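Long-range contacts in DNA gyrase, B subunit, truncated (Myxococcus xanthus, PDB 3CWV), which probably catalyses, as the B subunit of a type II topoisomerase, the ATP-dependent breakage, passage and rejoining of double-stranded DNA: residues E45-V55 / A65-V73; L243-L254 / W293-V304. All blocks are in the same frame, centred on the assembly; numbering follows the deposited sequence.

Contact 1. Residues E45-V55 / A65-V73; sequences EARRGECRDVV and ALFCTSRTV
V55 and F67 form an antiparallel hydrogen-bonded pair, N to O 2.8 Å in both directions, and V54 faces C68 as the neighbouring non-hydrogen-bonded pair, in a beta hairpin whose segments 53-55 and 65-70 run antiparallel at 169°. The hairpin lies in the mixed sheet of the N-terminal part, and helix 28-47 packs through A42 on the face bearing V54 and C68. On that face V54 CG1 meets L66 CD1 at 3.5 Å. Farther along, T69 N donates to D53 O, and T69 OG1, placed between its backbone N and carbonyl carbon (chi1 54°), donates to the anti lone pair of D53 OD2 at 3.0 Å.

Past the paired strands the contact turns polar. The helix closes in a Schellman motif at G49, and R71, its chain bent at chi2 and chi3, reaches back to that turn. Its guanidinium is sandwiched: the R52 guanidinium stacks on one face, centres 3.8 Å apart and planes at 5°, while E50 OE1 lies over the opposite face, 3.9 Å from R71 NH1, a long salt bridge with no N-H directed at it. This negative charge probably eases the close approach of the two guanidinium groups. S70 OG accepts from the backbone N of T72 and V73, forming an ST turn and an ST motif. At the guanidinium edge, R71 NH1 donates to G49 O, 3.2 Å away and in the carbonyl plane.

Contact 2. Residues L243-L254 / W293-V304; sequences LQWCEDEDSTLL and WARVAQGLTAIV
W245 and L300 face each other as an antiparallel non-hydrogen-bonded pair where strand 300-304 is inserted between strand 243-245, antiparallel to it at 173°, and strand 252-254, parallel to it. The packing is tight around the indole. L300 CD1 sits over the five-membered ring, 3.9 Å from its centroid, in a CH-pi contact, and CG anti to the backbone N (chi1 180°) carries this methyl across the face. At the ring edge W245 NE1 donates to V296 O at 3.1 Å, in the indole plane and almost straight (174°), tying the strand to the short helix 293-296. A leucine at W245 would probably leave V296 O without this donor and open a gap beside L300. G299, in a type II turn, lies so close to C246 O that a side chain would clash.

Pairing with strand 252-254 is equally firm, T252 N donating to L300 O at 2.8 Å. S251 OG donates to A297 O at 2.7 Å from above the carbonyl plane, opposite the face that L300 N approaches. On the solvent side packing is light: a water bridges S251 OG to W293 NE1, L253 CD2 brushes W293 NE1 at 4.0 Å, and E249 and D250 are exposed. Helix 267-284 meets W245, W293 and V296 through L276, whereas helix 208-217 takes the opposite face of the sheet, its T217 against Q244 and T301 and its W212 against I303.

How the contacts relate
The contacts follow one another in sequence and lie on opposite sides of the chain's centre. Their own centres are 33 Å apart, and they do not meet, their nearest atoms being about 13 Å apart. Each belongs to a separate mixed sheet. Contact 1 joins the two strands of a hairpin, 53-58 and 64-70, and the end of helix 28-47, inside the eight-stranded sheet of the N-terminal part, which in GyrB relatives is the ATP-binding domain. Residues 243-254 and 293-304, 39 residues apart at their closest ends, build the centre of the five-stranded sheet in the following domain, consistent with the transducer of type II topoisomerases. Neither contact can be tied to the nucleotide site from its own geometry.

Contact 1. Residues E45-V55 / A65-V73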
loop_
_atom_site.group_PDB
_atom_site.type_symbol
_atom_site.label_atom_id
_atom_site.label_comp_id
_atom_site.label_asym_id
_atom_site.label_seq_id
_atom_site.Cartn_x
_atom_site.Cartn_y
_atom_site.Cartn_z
ATOM N N GLU A 45 -0.057 -9.598 -1.967
ATOM C CA GLU A 45 0.805 -10.777 -1.793
ATOM C C GLU A 45 1.707 -10.624 -0.571
ATOM O O GLU A 45 1.837 -11.565 0.234
ATOM C CB GLU A 45 1.669 -11.033 -3.021
ATOM C CG GLU A 45 0.837 -11.282 -4.278
ATOM C CD GLU A 45 0.014 -12.570 -4.185
ATOM O OE1 GLU A 45 0.600 -13.674 -4.110
ATOM O OE2 GLU A 45 -1.222 -12.459 -4.180
ATOM N N ALA A 46 2.343 -9.463 -0.428
ATOM C CA ALA A 46 3.192 -9.201 0.759
ATOM C C ALA A 46 2.372 -9.273 2.053
ATOM O O ALA A 46 2.834 -9.853 3.041
ATOM C CB ALA A 46 3.905 -7.840 0.651
ATOM N N ARG A 47 1.187 -8.657 2.059
ATOM C CA ARG A 47 0.302 -8.678 3.228
ATOM C C ARG A 47 0.036 -10.130 3.726
ATOM O O ARG A 47 -0.074 -10.398 4.936
ATOM C CB ARG A 47 -1.030 -8.017 2.891
ATOM C CG ARG A 47 -1.956 -7.850 4.111
ATOM C CD ARG A 47 -3.378 -7.432 3.728
ATOM N NE ARG A 47 -4.152 -8.455 3.012
ATOM C CZ ARG A 47 -4.678 -9.537 3.586
ATOM N NH1 ARG A 47 -4.500 -9.755 4.889
ATOM N NH2 ARG A 47 -5.395 -10.390 2.867
ATOM N N ARG A 48 -0.041 -11.053 2.780
ATOM C CA ARG A 48 -0.381 -12.460 3.054
ATOM C C ARG A 48 0.856 -13.299 3.297
ATOM O O ARG A 48 0.752 -14.519 3.493
ATOM C CB ARG A 48 -1.132 -13.053 1.860
ATOM C CG ARG A 48 -2.506 -12.453 1.657
ATOM C CD ARG A 48 -3.563 -13.550 1.561
ATOM N NE ARG A 48 -3.738 -14.211 2.853
ATOM C CZ ARG A 48 -4.334 -15.387 3.019
ATOM N NH1 ARG A 48 -4.812 -16.053 1.961
ATOM N NH2 ARG A 48 -4.437 -15.897 4.242
ATOM N N GLY A 49 2.025 -12.661 3.259
ATOM C CA GLY A 49 3.266 -13.363 3.542
ATOM C C GLY A 49 3.728 -14.192 2.351
ATOM O O GLY A 49 4.454 -15.191 2.510
ATOM N N GLU A 50 3.359 -13.739 1.147
ATOM C CA GLU A 50 3.601 -14.472 -0.098
ATOM C C GLU A 50 4.490 -13.722 -1.105
ATOM O O GLU A 50 4.620 -14.121 -2.270
ATOM C CB GLU A 50 2.269 -14.845 -0.745
ATOM C CG GLU A 50 1.363 -15.736 0.139
ATOM C CD GLU A 50 1.961 -17.126 0.347
ATOM O OE1 GLU A 50 2.973 -17.467 -0.309
ATOM O OE2 GLU A 50 1.432 -17.876 1.187
ATOM N N CYS A 51 5.123 -12.644 -0.658
ATOM C CA CYS A 51 6.016 -11.902 -1.551
ATOM C C CYS A 51 7.067 -11.209 -0.724
ATOM O O CYS A 51 6.735 -10.461 0.204
ATOM C CB CYS A 51 5.230 -10.868 -2.368
ATOM S SG CYS A 51 6.357 -9.841 -3.400
ATOM N N ARG A 52 8.333 -11.462 -1.051
ATOM C CA ARG A 52 9.448 -10.881 -0.315
ATOM C C ARG A 52 10.161 -9.754 -1.059
ATOM O O ARG A 52 10.928 -9.018 -0.439
ATOM C CB ARG A 52 10.479 -11.961 0.016
ATOM C CG ARG A 52 9.929 -13.035 0.990
ATOM C CD ARG A 52 10.943 -14.175 1.161
ATOM N NE ARG A 52 10.371 -15.268 1.953
ATOM C CZ ARG A 52 10.690 -16.553 1.817
ATOM N NH1 ARG A 52 11.581 -16.931 0.905
ATOM N NH2 ARG A 52 10.107 -17.466 2.589
ATOM N N ASP A 53 9.966 -9.665 -2.379
ATOM C CA ASP A 53 10.676 -8.668 -3.219
ATOM C C ASP A 53 9.743 -8.116 -4.290
ATOM O O ASP A 53 9.006 -8.878 -4.924
ATOM C CB ASP A 53 11.909 -9.248 -3.929
ATOM C CG ASP A 53 12.812 -10.025 -3.000
ATOM O OD1 ASP A 53 13.817 -9.456 -2.546
ATOM O OD2 ASP A 53 12.493 -11.198 -2.717
ATOM N N VAL A 54 9.802 -6.796 -4.492
ATOM C CA VAL A 54 9.033 -6.099 -5.527
ATOM C C VAL A 54 9.975 -5.100 -6.188
ATOM O O VAL A 54 10.634 -4.314 -5.485
ATOM C CB VAL A 54 7.845 -5.285 -4.899
ATOM C CG1 VAL A 54 7.083 -4.493 -5.994
ATOM C CG2 VAL A 54 6.908 -6.187 -4.145
ATOM N N VAL A 55 10.056 -5.133 -7.515
ATOM C CA VAL A 55 10.858 -4.175 -8.289
ATOM C C VAL A 55 9.981 -3.438 -9.304
ATOM O O VAL A 55 9.351 -4.061 -10.152
ATOM C CB VAL A 55 11.959 -4.874 -9.068
ATOM C CG1 VAL A 55 12.893 -3.827 -9.749
ATOM C CG2 VAL A 55 12.769 -5.768 -8.118
ATOM N N ALA A 65 7.477 -1.583 -15.723
ATOM C CA ALA A 65 7.467 -3.025 -15.408
ATOM C C ALA A 65 7.463 -3.222 -13.907
ATOM O O ALA A 65 8.136 -2.480 -13.172
ATOM C CB ALA A 65 8.663 -3.743 -16.045
ATOM N N LEU A 66 6.717 -4.223 -13.440
ATOM C CA LEU A 66 6.761 -4.587 -12.022
ATOM C C LEU A 66 7.108 -6.069 -11.955
ATOM O O LEU A 66 6.488 -6.866 -12.667
ATOM C CB LEU A 66 5.396 -4.328 -11.361
ATOM C CG LEU A 66 5.376 -4.721 -9.864
ATOM C CD1 LEU A 66 5.516 -3.533 -9.006
ATOM C CD2 LEU A 66 4.142 -5.494 -9.523
ATOM N N PHE A 67 8.129 -6.411 -11.164
ATOM C CA PHE A 67 8.463 -7.807 -10.879
ATOM C C PHE A 67 8.252 -8.109 -9.404
ATOM O O PHE A 67 8.567 -7.279 -8.547
ATOM C CB PHE A 67 9.910 -8.132 -11.288
ATOM C CG PHE A 67 10.366 -9.504 -10.835
ATOM C CD1 PHE A 67 10.084 -10.622 -11.597
ATOM C CD2 PHE A 67 11.038 -9.664 -9.625
ATOM C CE1 PHE A 67 10.466 -11.898 -11.173
ATOM C CE2 PHE A 67 11.431 -10.931 -9.193
ATOM C CZ PHE A 67 11.151 -12.048 -9.971
ATOM N N CYS A 68 7.725 -9.307 -9.114
ATOM C CA CYS A 68 7.495 -9.759 -7.746
ATOM C C CYS A 68 8.007 -11.186 -7.609
ATOM O O CYS A 68 7.761 -11.981 -8.496
ATOM C CB CYS A 68 6.002 -9.817 -7.474
ATOM S SG CYS A 68 5.229 -8.238 -7.342
ATOM N N THR A 69 8.701 -11.496 -6.515
ATOM C CA THR A 69 9.069 -12.879 -6.213
ATOM C C THR A 69 7.880 -13.520 -5.553
ATOM O O THR A 69 6.973 -12.835 -5.077
ATOM C CB THR A 69 10.307 -12.968 -5.261
ATOM O OG1 THR A 69 10.063 -12.188 -4.083
ATOM C CG2 THR A 69 11.569 -12.447 -5.972
ATOM N N SER A 70 7.869 -14.845 -5.511
ATOM C CA SER A 70 6.685 -15.567 -5.068
ATOM C C SER A 70 7.076 -17.001 -4.766
ATOM O O SER A 70 8.105 -17.481 -5.265
ATOM C CB SER A 70 5.627 -15.560 -6.187
ATOM O OG SER A 70 4.392 -16.124 -5.735
ATOM N N ARG A 71 6.268 -17.678 -3.954
ATOM C CA ARG A 71 6.387 -19.137 -3.843
ATOM C C ARG A 71 5.128 -19.791 -4.389
ATOM O O ARG A 71 5.031 -21.006 -4.429
ATOM C CB ARG A 71 6.588 -19.571 -2.384
ATOM C CG ARG A 71 8.031 -19.497 -1.870
ATOM C CD ARG A 71 8.034 -18.967 -0.435
ATOM N NE ARG A 71 7.923 -17.510 -0.471
ATOM C CZ ARG A 71 7.203 -16.764 0.361
ATOM N NH1 ARG A 71 6.488 -17.319 1.329
ATOM N NH2 ARG A 71 7.187 -15.446 0.201
ATOM N N THR A 72 4.146 -18.993 -4.813
ATOM C CA THR A 72 2.863 -19.586 -5.228
ATOM C C THR A 72 2.348 -19.261 -6.644
ATOM O O THR A 72 1.487 -19.975 -7.174
ATOM C CB THR A 72 1.738 -19.249 -4.231
ATOM O OG1 THR A 72 1.628 -17.815 -4.110
ATOM C CG2 THR A 72 2.026 -19.881 -2.878
ATOM N N VAL A 73 2.844 -18.184 -7.256
ATOM C CA VAL A 73 2.291 -17.747 -8.547
ATOM C C VAL A 73 2.347 -18.862 -9.600
ATOM O O VAL A 73 3.309 -19.652 -9.651
ATOM C CB VAL A 73 2.993 -16.443 -9.076
ATOM C CG1 VAL A 73 4.473 -16.718 -9.480
ATOM C CG2 VAL A 73 2.171 -15.827 -10.232
HETATM O O HOH W 1 3.178 -14.236 -4.604
HETATM O O HOH W 2 0.793 -16.265 -6.051
HETATM O O HOH W 3 3.963 -16.799 -2.510
HETATM O O HOH W 4 6.611 -12.907 2.191
HETATM O O HOH W 5 8.538 -14.300 -2.104
#

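Contact 2. Residues L243-L254 / W293-V304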
loop_
_atom_site.group_PDB
_atom_site.type_symbol
_atom_site.label_atom_id
_atom_site.label_comp_id
_atom_site.label_asym_id
_atom_site.label_seq_id
_atom_site.Cartn_x
_atom_site.Cartn_y
_atom_site.Cartn_z
ATOM N N LEU A 243 3.726 6.902 16.565
ATOM C CA LEU A 243 3.536 8.305 16.939
ATOM C C LEU A 243 4.885 8.941 17.311
ATOM O O LEU A 243 5.681 8.355 18.040
ATOM C CB LEU A 243 2.553 8.447 18.116
ATOM C CG LEU A 243 1.131 7.881 17.940
ATOM C CD1 LEU A 243 1.055 6.473 18.519
ATOM C CD2 LEU A 243 0.131 8.773 18.661
ATOM N N GLN A 244 5.110 10.151 16.831
ATOM C CA GLN A 244 6.384 10.823 17.032
ATOM C C GLN A 244 6.135 12.312 17.202
ATOM O O GLN A 244 5.646 12.968 16.281
ATOM C CB GLN A 244 7.321 10.582 15.830
ATOM C CG GLN A 244 8.653 11.343 15.929
ATOM C CD GLN A 244 9.501 10.834 17.072
ATOM O OE1 GLN A 244 9.906 9.682 17.076
ATOM N NE2 GLN A 244 9.739 11.682 18.068
ATOM N N TRP A 245 6.468 12.826 18.390
ATOM C CA TRP A 245 6.346 14.235 18.705
ATOM C C TRP A 245 7.671 14.942 18.504
ATOM O O TRP A 245 8.730 14.397 18.811
ATOM C CB TRP A 245 5.889 14.437 20.146
ATOM C CG TRP A 245 4.425 14.233 20.365
ATOM C CD1 TRP A 245 3.435 15.161 20.220
ATOM C CD2 TRP A 245 3.788 13.031 20.790
ATOM N NE1 TRP A 245 2.220 14.614 20.542
ATOM C CE2 TRP A 245 2.408 13.300 20.885
ATOM C CE3 TRP A 245 4.247 11.747 21.094
ATOM C CZ2 TRP A 245 1.483 12.334 21.269
ATOM C CZ3 TRP A 245 3.322 10.788 21.482
ATOM C CH2 TRP A 245 1.958 11.090 21.560
ATOM N N CYS A 246 7.584 16.153 17.969
ATOM C CA CYS A 246 8.723 17.016 17.727
ATOM C C CYS A 246 8.333 18.378 18.278
ATOM O O CYS A 246 7.157 18.628 18.528
ATOM C CB CYS A 246 9.019 17.115 16.232
ATOM S SG CYS A 246 9.449 15.535 15.453
ATOM N N GLU A 247 9.299 19.267 18.477
ATOM C CA GLU A 247 8.942 20.573 19.016
ATOM C C GLU A 247 8.732 21.616 17.930
ATOM O O GLU A 247 9.536 22.534 17.753
ATOM C CB GLU A 247 9.909 21.041 20.108
ATOM C CG GLU A 247 11.369 20.947 19.767
ATOM C CD GLU A 247 12.181 22.021 20.473
ATOM O OE1 GLU A 247 13.256 22.411 19.947
ATOM O OE2 GLU A 247 11.726 22.479 21.551
ATOM N N ASP A 248 7.635 21.447 17.197
ATOM C CA ASP A 248 7.169 22.428 16.223
ATOM C C ASP A 248 5.641 22.458 16.176
ATOM O O ASP A 248 4.967 21.784 16.961
ATOM C CB ASP A 248 7.776 22.195 14.832
ATOM C CG ASP A 248 7.676 20.744 14.366
ATOM O OD1 ASP A 248 8.639 20.265 13.726
ATOM O OD2 ASP A 248 6.644 20.085 14.632
ATOM N N GLU A 249 5.098 23.250 15.263
ATOM C CA GLU A 249 3.670 23.527 15.269
ATOM C C GLU A 249 2.880 22.565 14.381
ATOM O O GLU A 249 1.685 22.339 14.599
ATOM C CB GLU A 249 3.420 24.977 14.833
ATOM C CG GLU A 249 2.179 25.626 15.462
ATOM C CD GLU A 249 2.285 25.769 16.979
ATOM O OE1 GLU A 249 1.228 25.909 17.637
ATOM O OE2 GLU A 249 3.417 25.740 17.514
ATOM N N ASP A 250 3.560 22.001 13.388
ATOM C CA ASP A 250 2.909 21.215 12.356
ATOM C C ASP A 250 2.461 19.858 12.880
ATOM O O ASP A 250 3.103 19.280 13.746
ATOM C CB ASP A 250 3.854 21.033 11.171
ATOM C CG ASP A 250 4.424 22.349 10.677
ATOM O OD1 ASP A 250 5.433 22.313 9.942
ATOM O OD2 ASP A 250 3.865 23.418 11.023
ATOM N N SER A 251 1.354 19.370 12.340
ATOM C CA SER A 251 0.784 18.080 12.716
ATOM C C SER A 251 0.629 17.259 11.446
ATOM O O SER A 251 0.254 17.796 10.408
ATOM C CB SER A 251 -0.584 18.284 13.365
ATOM O OG SER A 251 -0.976 17.152 14.127
ATOM N N THR A 252 0.945 15.969 11.526
ATOM C CA THR A 252 0.780 15.071 10.394
ATOM C C THR A 252 0.068 13.798 10.857
ATOM O O THR A 252 0.500 13.145 11.805
ATOM C CB THR A 252 2.152 14.747 9.738
ATOM O OG1 THR A 252 2.680 15.937 9.138
ATOM C CG2 THR A 252 2.028 13.657 8.670
ATOM N N LEU A 253 -1.040 13.463 10.196
ATOM C CA LEU A 253 -1.771 12.233 10.504
ATOM C C LEU A 253 -2.057 11.498 9.193
ATOM O O LEU A 253 -2.853 11.963 8.380
ATOM C CB LEU A 253 -3.058 12.543 11.287
ATOM C CG LEU A 253 -3.916 11.388 11.840
ATOM C CD1 LEU A 253 -3.074 10.243 12.330
ATOM C CD2 LEU A 253 -4.826 11.853 12.953
ATOM N N LEU A 254 -1.358 10.382 8.979
ATOM C CA LEU A 254 -1.506 9.564 7.769
ATOM C C LEU A 254 -2.184 8.256 8.156
ATOM O O LEU A 254 -1.715 7.568 9.065
ATOM C CB LEU A 254 -0.130 9.205 7.214
ATOM C CG LEU A 254 0.671 10.105 6.257
ATOM C CD1 LEU A 254 0.200 11.556 6.168
ATOM C CD2 LEU A 254 2.184 9.991 6.533
ATOM N N TRP A 293 -7.976 16.880 20.565
ATOM C CA TRP A 293 -6.996 16.283 19.673
ATOM C C TRP A 293 -6.085 17.329 19.043
ATOM O O TRP A 293 -4.881 17.097 18.904
ATOM C CB TRP A 293 -7.645 15.394 18.594
ATOM C CG TRP A 293 -6.592 14.773 17.754
ATOM C CD1 TRP A 293 -6.267 15.097 16.467
ATOM C CD2 TRP A 293 -5.655 13.779 18.171
ATOM N NE1 TRP A 293 -5.199 14.343 16.047
ATOM C CE2 TRP A 293 -4.801 13.525 17.072
ATOM C CE3 TRP A 293 -5.459 13.068 19.362
ATOM C CZ2 TRP A 293 -3.772 12.579 17.125
ATOM C CZ3 TRP A 293 -4.431 12.128 19.414
ATOM C CH2 TRP A 293 -3.600 11.897 18.304
ATOM N N ALA A 294 -6.652 18.481 18.692
ATOM C CA ALA A 294 -5.882 19.584 18.122
ATOM C C ALA A 294 -4.695 20.006 18.999
ATOM O O ALA A 294 -3.656 20.417 18.478
ATOM C CB ALA A 294 -6.784 20.775 17.850
ATOM N N ARG A 295 -4.858 19.911 20.319
ATOM C CA ARG A 295 -3.786 20.243 21.259
ATOM C C ARG A 295 -2.803 19.084 21.375
ATOM O O ARG A 295 -1.595 19.258 21.188
ATOM C CB ARG A 295 -4.354 20.609 22.642
ATOM C CG ARG A 295 -4.774 22.076 22.782
ATOM N N VAL A 296 -3.331 17.898 21.674
ATOM C CA VAL A 296 -2.517 16.690 21.800
ATOM C C VAL A 296 -1.627 16.481 20.573
ATOM O O VAL A 296 -0.475 16.076 20.708
ATOM C CB VAL A 296 -3.388 15.442 22.046
ATOM C CG1 VAL A 296 -2.536 14.175 22.088
ATOM C CG2 VAL A 296 -4.158 15.588 23.340
ATOM N N ALA A 297 -2.151 16.798 19.389
ATOM C CA ALA A 297 -1.456 16.530 18.114
ATOM C C ALA A 297 -0.449 17.589 17.654
ATOM O O ALA A 297 0.155 17.444 16.582
ATOM C CB ALA A 297 -2.479 16.279 17.002
ATOM N N GLN A 298 -0.288 18.667 18.429
ATOM C CA GLN A 298 0.698 19.696 18.074
ATOM C C GLN A 298 2.086 19.078 18.044
ATOM O O GLN A 298 2.497 18.451 19.005
ATOM C CB GLN A 298 0.636 20.870 19.047
ATOM C CG GLN A 298 -0.424 21.885 18.677
ATOM C CD GLN A 298 -0.932 22.678 19.870
ATOM O OE1 GLN A 298 -0.296 22.721 20.933
ATOM N NE2 GLN A 298 -2.094 23.313 19.701
ATOM N N GLY A 299 2.781 19.215 16.918
ATOM C CA GLY A 299 4.091 18.592 16.746
ATOM C C GLY A 299 4.089 17.080 16.551
ATOM O O GLY A 299 5.153 16.470 16.451
ATOM N N LEU A 300 2.902 16.479 16.487
ATOM C CA LEU A 300 2.770 15.028 16.269
ATOM C C LEU A 300 2.794 14.621 14.793
ATOM O O LEU A 300 2.036 15.154 13.976
ATOM C CB LEU A 300 1.478 14.487 16.898
ATOM C CG LEU A 300 1.202 12.979 16.760
ATOM C CD1 LEU A 300 2.369 12.143 17.284
ATOM C CD2 LEU A 300 -0.084 12.576 17.445
ATOM N N THR A 301 3.666 13.672 14.467
ATOM C CA THR A 301 3.568 12.920 13.227
ATOM C C THR A 301 3.070 11.529 13.644
ATOM O O THR A 301 3.743 10.813 14.391
ATOM C CB THR A 301 4.921 12.838 12.477
ATOM O OG1 THR A 301 5.374 14.157 12.140
ATOM C CG2 THR A 301 4.806 12.004 11.177
ATOM N N ALA A 302 1.868 11.171 13.186
ATOM C CA ALA A 302 1.250 9.891 13.541
ATOM C C ALA A 302 0.821 9.142 12.271
ATOM O O ALA A 302 0.355 9.745 11.292
ATOM C CB ALA A 302 0.046 10.115 14.475
ATOM N N ILE A 303 1.023 7.829 12.284
ATOM C CA ILE A 303 0.639 6.984 11.166
ATOM C C ILE A 303 -0.152 5.804 11.728
ATOM O O ILE A 303 0.284 5.166 12.697
ATOM C CB ILE A 303 1.879 6.446 10.405
ATOM C CG1 ILE A 303 2.813 7.593 9.977
ATOM C CG2 ILE A 303 1.439 5.612 9.180
ATOM C CD1 ILE A 303 4.175 7.137 9.525
ATOM N N VAL A 304 -1.315 5.533 11.129
ATOM C CA VAL A 304 -2.186 4.439 11.555
ATOM C C VAL A 304 -2.611 3.608 10.324
ATOM O O VAL A 304 -3.264 4.126 9.439
ATOM C CB VAL A 304 -3.468 4.981 12.253
ATOM C CG1 VAL A 304 -4.383 3.810 12.631
ATOM C CG2 VAL A 304 -3.125 5.873 13.493
HETATM O O HOH W 6 -3.739 15.442 13.835
#